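Periplasmic solute binding protein (Candidatus liberibacter, PDB 4CL2) probably captures manganese or zinc ions in the periplasm and hands them to a membrane transporter. Local coordinates at residues I17-I21 with Y117-R122; S186-W190 with M202-A206. One frame throughout, in Å; residues are numbered along the deposited sequence. Where two conformers were deposited one is given.

Contact 1 of 2, residues I17-I21 with Y117-R122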
loop_
_atom_site.group_PDB
_atom_site.type_symbol
_atom_site.label_atom_id
_atom_site.label_comp_id
_atom_site.label_asym_id
_atom_site.label_seq_id
_atom_site.Cartn_x
_atom_site.Cartn_y
_atom_site.Cartn_z
ATOM N N ILE A 17 1.461 5.263 9.329
ATOM C CA ILE A 17 2.903 4.990 9.538
ATOM C C ILE A 17 3.527 6.158 10.252
ATOM O O ILE A 17 4.245 6.026 11.252
ATOM C CB ILE A 17 3.605 4.741 8.197
ATOM C CG1 ILE A 17 3.165 3.405 7.624
ATOM C CG2 ILE A 17 5.138 4.695 8.418
ATOM C CD1 ILE A 17 3.493 3.269 6.165
ATOM N N THR A 18 3.207 7.349 9.760
ATOM C CA THR A 18 3.798 8.563 10.366
ATOM C C THR A 18 3.392 8.755 11.839
ATOM O O THR A 18 4.224 9.083 12.699
ATOM C CB THR A 18 3.372 9.776 9.548
ATOM O OG1 THR A 18 3.751 9.570 8.179
ATOM C CG2 THR A 18 4.091 11.022 10.036
ATOM N N GLN A 19 2.138 8.493 12.154
ATOM C CA GLN A 19 1.677 8.562 13.534
ATOM C C GLN A 19 2.435 7.627 14.421
ATOM O O GLN A 19 2.710 7.962 15.562
ATOM C CB GLN A 19 0.180 8.266 13.609
ATOM C CG GLN A 19 -0.434 8.322 14.997
ATOM C CD GLN A 19 -0.346 9.703 15.653
ATOM O OE1 GLN A 19 -0.313 10.738 14.998
ATOM N NE2 GLN A 19 -0.274 9.706 16.966
ATOM N N ASN A 20 2.808 6.457 13.924
ATOM C CA ASN A 20 3.557 5.546 14.776
ATOM C C ASN A 20 4.994 5.967 15.017
ATOM O O ASN A 20 5.609 5.608 16.032
ATOM C CB ASN A 20 3.533 4.160 14.176
ATOM C CG ASN A 20 2.273 3.438 14.527
ATOM O OD1 ASN A 20 2.108 2.918 15.648
ATOM N ND2 ASN A 20 1.328 3.458 13.620
ATOM N N ILE A 21 5.558 6.742 14.096
ATOM C CA ILE A 21 6.914 7.234 14.274
ATOM C C ILE A 21 6.915 8.515 15.116
ATOM O O ILE A 21 7.803 8.719 15.924
ATOM C CB ILE A 21 7.616 7.401 12.915
ATOM C CG1 ILE A 21 7.673 6.046 12.127
ATOM C CG2 ILE A 21 9.005 7.995 13.048
ATOM C CD1 ILE A 21 7.758 6.262 10.648
ATOM N N TYR A 117 9.692 2.659 3.967
ATOM C CA TYR A 117 8.695 3.706 4.282
ATOM C C TYR A 117 9.013 4.317 5.652
ATOM O O TYR A 117 9.109 5.544 5.811
ATOM C CB TYR A 117 7.256 3.199 4.290
ATOM C CG TYR A 117 6.576 3.089 2.931
ATOM C CD1 TYR A 117 6.967 2.161 1.975
ATOM C CD2 TYR A 117 5.508 3.927 2.595
ATOM C CE1 TYR A 117 6.314 2.035 0.741
ATOM C CE2 TYR A 117 4.886 3.811 1.365
ATOM C CZ TYR A 117 5.271 2.913 0.434
ATOM O OH TYR A 117 4.652 2.770 -0.803
ATOM N N ILE A 118 9.206 3.465 6.615
ATOM C CA ILE A 118 9.468 3.926 8.007
ATOM C C ILE A 118 10.745 4.746 8.055
ATOM O O ILE A 118 10.757 5.821 8.664
ATOM C CB ILE A 118 9.513 2.703 8.949
ATOM C CG1 ILE A 118 8.098 2.115 9.087
ATOM C CG2 ILE A 118 10.094 3.094 10.312
ATOM C CD1 ILE A 118 8.079 0.728 9.666
ATOM N N GLU A 119 11.836 4.243 7.439
ATOM C CA GLU A 119 13.135 4.912 7.455
ATOM C C GLU A 119 13.039 6.273 6.790
ATOM O O GLU A 119 13.589 7.268 7.297
ATOM C CB GLU A 119 14.218 4.033 6.824
ATOM C CG GLU A 119 15.502 4.790 6.588
ATOM C CD GLU A 119 16.148 5.357 7.835
ATOM O OE1 GLU A 119 15.750 4.978 8.981
ATOM O OE2 GLU A 119 17.025 6.236 7.679
ATOM N N ASN A 120 12.380 6.340 5.617
ATOM C CA ASN A 120 12.319 7.627 4.929
ATOM C C ASN A 120 11.492 8.609 5.737
ATOM O O ASN A 120 11.779 9.834 5.719
ATOM C CB ASN A 120 11.689 7.437 3.532
ATOM C CG ASN A 120 12.682 6.841 2.566
ATOM O OD1 ASN A 120 13.880 7.017 2.746
ATOM N ND2 ASN A 120 12.222 6.110 1.582
ATOM N N ILE A 121 10.464 8.140 6.425
ATOM C CA ILE A 121 9.616 9.046 7.207
ATOM C C ILE A 121 10.389 9.498 8.471
ATOM O O ILE A 121 10.352 10.679 8.855
ATOM C CB ILE A 121 8.236 8.429 7.517
ATOM C CG1 ILE A 121 7.433 8.340 6.218
ATOM C CG2 ILE A 121 7.437 9.285 8.526
ATOM C CD1 ILE A 121 6.213 7.461 6.305
ATOM N N ARG A 122 11.053 8.557 9.123
ATOM C CA ARG A 122 11.935 8.898 10.261
ATOM C C ARG A 122 12.938 9.998 9.870
ATOM O O ARG A 122 13.105 11.015 10.572
ATOM C CB ARG A 122 12.677 7.675 10.784
ATOM C CG ARG A 122 13.592 8.006 11.951
ATOM C CD ARG A 122 14.769 7.063 12.048
ATOM N NE ARG A 122 15.668 7.188 10.868
ATOM C CZ ARG A 122 16.467 8.214 10.628
ATOM N NH1 ARG A 122 16.569 9.223 11.457
ATOM N NH2 ARG A 122 17.196 8.245 9.526
#
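Ile121 lays its two branches over the surface formed by Ile17, Thr18 and Ile21, and through it the helices 12-22 and 111-128 pack against each other in the N-terminal half of a bilobed metal-binding protein. The axes of 17-21 and 117-122 come within 9.9 Å of each other at a signed crossing angle of -60°, and isoleucines supply most of the contact. The two branches of Ile121 divide the work. CD1 reaches CG2 of Ile17 at 3.6 Å, while CG2 meets CD1 of Ile21 at 3.7 Å; the side chains cross at about a right angle in both pairs. Thr18 touches both branches, its OG1 3.7 Å from CG2 of Ile121. That oxygen brings its polarity into an apolar seam, but it is hydrogen-bonded to the carbonyl of Ile14 one turn back, a bond that the first torsion makes possible by setting OG1 beside the backbone nitrogen (chi1 -56°). Ile17 splits its contacts as well: its CG2 also touches CG1 of Ile118 at 4.0 Å, while CD1 of Ile17 reaches the Tyr117 ring obliquely, 4.2 Å from its CD2. The hydroxyl of that ring is bonded to Asn60, and the tyrosine side chain lies about 7 Å from that of the metal ligand His106. Leu58, on strand 56-59, touches both Thr18 and Ile121 and joins the seam to the parallel sheet. At the other end Ile21 CG2 rests against the backbone of Arg122, whose side chain leads away to grip Glu119 side-on. NE and NH2 each take one carboxylate oxygen, with Glu119 OE2 2.7 Å from Arg122 NH2 and the N-H...O angle there a nearly straight 177°.

Contact 2 of 2, residues S186-W190 with M202-A206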
loop_
_atom_site.group_PDB
_atom_site.type_symbol
_atom_site.label_atom_id
_atom_site.label_comp_id
_atom_site.label_asym_id
_atom_site.label_seq_id
_atom_site.Cartn_x
_atom_site.Cartn_y
_atom_site.Cartn_z
ATOM N N SER A 186 2.986 -13.012 -9.856
ATOM C CA SER A 186 1.673 -12.283 -9.646
ATOM C C SER A 186 0.962 -12.347 -11.041
ATOM O O SER A 186 1.586 -12.446 -12.158
ATOM C CB SER A 186 1.739 -10.788 -9.021
ATOM O OG SER A 186 0.733 -10.388 -7.934
ATOM N N LEU A 187 -0.343 -12.388 -10.956
ATOM C CA LEU A 187 -1.245 -12.298 -12.100
ATOM C C LEU A 187 -2.379 -11.432 -11.610
ATOM O O LEU A 187 -2.698 -11.459 -10.423
ATOM C CB LEU A 187 -1.819 -13.639 -12.481
ATOM C CG LEU A 187 -1.253 -14.515 -13.584
ATOM C CD1 LEU A 187 -2.227 -15.690 -13.715
ATOM C CD2 LEU A 187 -1.164 -13.752 -14.903
ATOM N N TYR A 188 -2.927 -10.617 -12.508
ATOM C CA TYR A 188 -3.989 -9.701 -12.119
ATOM C C TYR A 188 -4.788 -9.303 -13.334
ATOM O O TYR A 188 -4.388 -9.567 -14.479
ATOM C CB TYR A 188 -3.494 -8.490 -11.331
ATOM C CG TYR A 188 -2.326 -7.792 -11.955
ATOM C CD1 TYR A 188 -2.512 -6.862 -12.963
ATOM C CD2 TYR A 188 -1.012 -8.126 -11.582
ATOM C CE1 TYR A 188 -1.415 -6.227 -13.554
ATOM C CE2 TYR A 188 0.076 -7.516 -12.184
ATOM C CZ TYR A 188 -0.121 -6.558 -13.113
ATOM O OH TYR A 188 0.993 -5.974 -13.673
ATOM N N LEU A 189 -5.921 -8.644 -13.076
ATOM C CA LEU A 189 -6.885 -8.286 -14.149
ATOM C C LEU A 189 -6.718 -6.838 -14.691
ATOM O O LEU A 189 -7.050 -6.580 -15.859
ATOM C CB LEU A 189 -8.314 -8.511 -13.620
ATOM C CG LEU A 189 -8.589 -9.867 -12.994
ATOM C CD1 LEU A 189 -10.072 -10.037 -12.615
ATOM C CD2 LEU A 189 -8.215 -10.974 -13.937
ATOM N N TRP A 190 -6.249 -5.930 -13.852
ATOM C CA TRP A 190 -5.893 -4.546 -14.234
ATOM C C TRP A 190 -4.839 -4.016 -13.305
ATOM O O TRP A 190 -4.831 -4.298 -12.122
ATOM C CB TRP A 190 -7.169 -3.635 -14.319
ATOM C CG TRP A 190 -7.982 -3.627 -13.025
ATOM C CD1 TRP A 190 -7.718 -2.904 -11.921
ATOM C CD2 TRP A 190 -9.118 -4.451 -12.695
ATOM N NE1 TRP A 190 -8.661 -3.172 -10.948
ATOM C CE2 TRP A 190 -9.513 -4.124 -11.391
ATOM C CE3 TRP A 190 -9.831 -5.401 -13.372
ATOM C CZ2 TRP A 190 -10.582 -4.747 -10.760
ATOM C CZ3 TRP A 190 -10.942 -5.995 -12.753
ATOM C CH2 TRP A 190 -11.299 -5.643 -11.459
ATOM N N MET A 202 -6.454 -8.263 -20.773
ATOM C CA MET A 202 -5.793 -8.665 -19.522
ATOM C C MET A 202 -6.582 -9.747 -18.778
ATOM O O MET A 202 -6.016 -10.684 -18.208
ATOM C CB MET A 202 -5.591 -7.484 -18.632
ATOM C CG MET A 202 -4.517 -6.548 -19.152
ATOM S SD MET A 202 -4.163 -5.330 -17.883
ATOM C CE MET A 202 -3.626 -6.414 -16.554
ATOM N N MET A 203 -7.910 -9.664 -18.856
ATOM C CA MET A 203 -8.733 -10.765 -18.318
ATOM C C MET A 203 -8.492 -12.065 -19.041
ATOM O O MET A 203 -8.245 -13.104 -18.399
ATOM C CB MET A 203 -10.218 -10.396 -18.331
ATOM C CG MET A 203 -11.119 -11.414 -17.644
ATOM S SD MET A 203 -12.815 -10.736 -17.552
ATOM C CE MET A 203 -12.813 -9.743 -16.095
ATOM N N ARG A 204 -8.549 -12.034 -20.376
ATOM C CA ARG A 204 -8.283 -13.249 -21.155
ATOM C C ARG A 204 -6.918 -13.897 -20.776
ATOM O O ARG A 204 -6.783 -15.113 -20.626
ATOM C CB ARG A 204 -8.351 -12.952 -22.656
ATOM C CG ARG A 204 -9.727 -12.444 -23.146
ATOM C CD ARG A 204 -9.874 -12.496 -24.662
ATOM N NE ARG A 204 -8.874 -11.692 -25.389
ATOM C CZ ARG A 204 -9.008 -10.413 -25.750
ATOM N NH1 ARG A 204 -10.119 -9.736 -25.510
ATOM N NH2 ARG A 204 -8.012 -9.809 -26.380
ATOM N N HIS A 205 -5.909 -13.063 -20.631
ATOM C CA HIS A 205 -4.561 -13.546 -20.250
ATOM C C HIS A 205 -4.533 -14.225 -18.893
ATOM O O HIS A 205 -3.949 -15.314 -18.726
ATOM C CB HIS A 205 -3.583 -12.380 -20.287
ATOM C CG HIS A 205 -2.200 -12.735 -19.831
ATOM N ND1 HIS A 205 -1.322 -13.456 -20.613
ATOM C CD2 HIS A 205 -1.516 -12.417 -18.699
ATOM C CE1 HIS A 205 -0.179 -13.613 -19.965
ATOM N NE2 HIS A 205 -0.274 -13.004 -18.799
ATOM N N ALA A 206 -5.188 -13.607 -17.910
ATOM C CA ALA A 206 -5.222 -14.211 -16.596
ATOM C C ALA A 206 -5.926 -15.523 -16.604
ATOM O O ALA A 206 -5.510 -16.477 -15.927
ATOM C CB ALA A 206 -5.878 -13.278 -15.582
HETATM O O HOH W 1 -3.472 -10.809 -16.751
#
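Met202 pushes its side chain against the bend of the chain at Leu189 and Trp190, where the chain turns a corner at Leu189, packing helix 200-212 against strand 185-188 within the C-terminal lobe. Its CB lies 3.3 Å from Leu189 O. Beyond it the chain folds back at the thioether (chi3 60°), bringing CE 3.7 Å from the CA of Trp190 and the same distance from CE1 of Tyr188, so that the methyl fills the notch between backbone and tyrosine ring. Although the CB of Tyr188 points away from the helix, a chi1 of 49° puts CG between the backbone N and the carbonyl carbon, which brings the ring back to the methyl. One turn on, Ala206 offers a small bump: its CB sits 3.7 Å from CD2 of Leu189, whose CD1 lies 4.4 Å from CE of Met203. CD2 of Leu187 meets the His205 ring obliquely, 4.0 Å from His205 CD2. The other methyl of Leu187 lies near the carbonyl of Ala206. Trp190 touches the metal ligand Glu172 and bonds through NE1 to Asn193. Between the apolar patches the two backbones are bridged by a water that donates to Tyr188 O, at 2.7 Å, and to Met202 O, so with mostly apolar groups doing the touching the fit probably rests mainly on shape.

Contact 1 closes before contact 2 opens along the chain, and the two lie on opposite sides of its centre, with their own centres 33 Å apart and their nearest atoms about 15 Å apart. Residues 17-21 and 117-122 pack two helices beside the four-stranded parallel sheet that includes strand 56-59; residues 186-190 and 202-206 set a helix against strand 185-188, which pairs with strand 167-170. The contacts lie in different lobes, with the manganese ion between them bound by His106, Glu172 and Asp247, about 11 Å from the side chain of Tyr117 and about 8 Å from that of Trp190, consistent with the two-lobed architecture of the solute-binding protein 9 family.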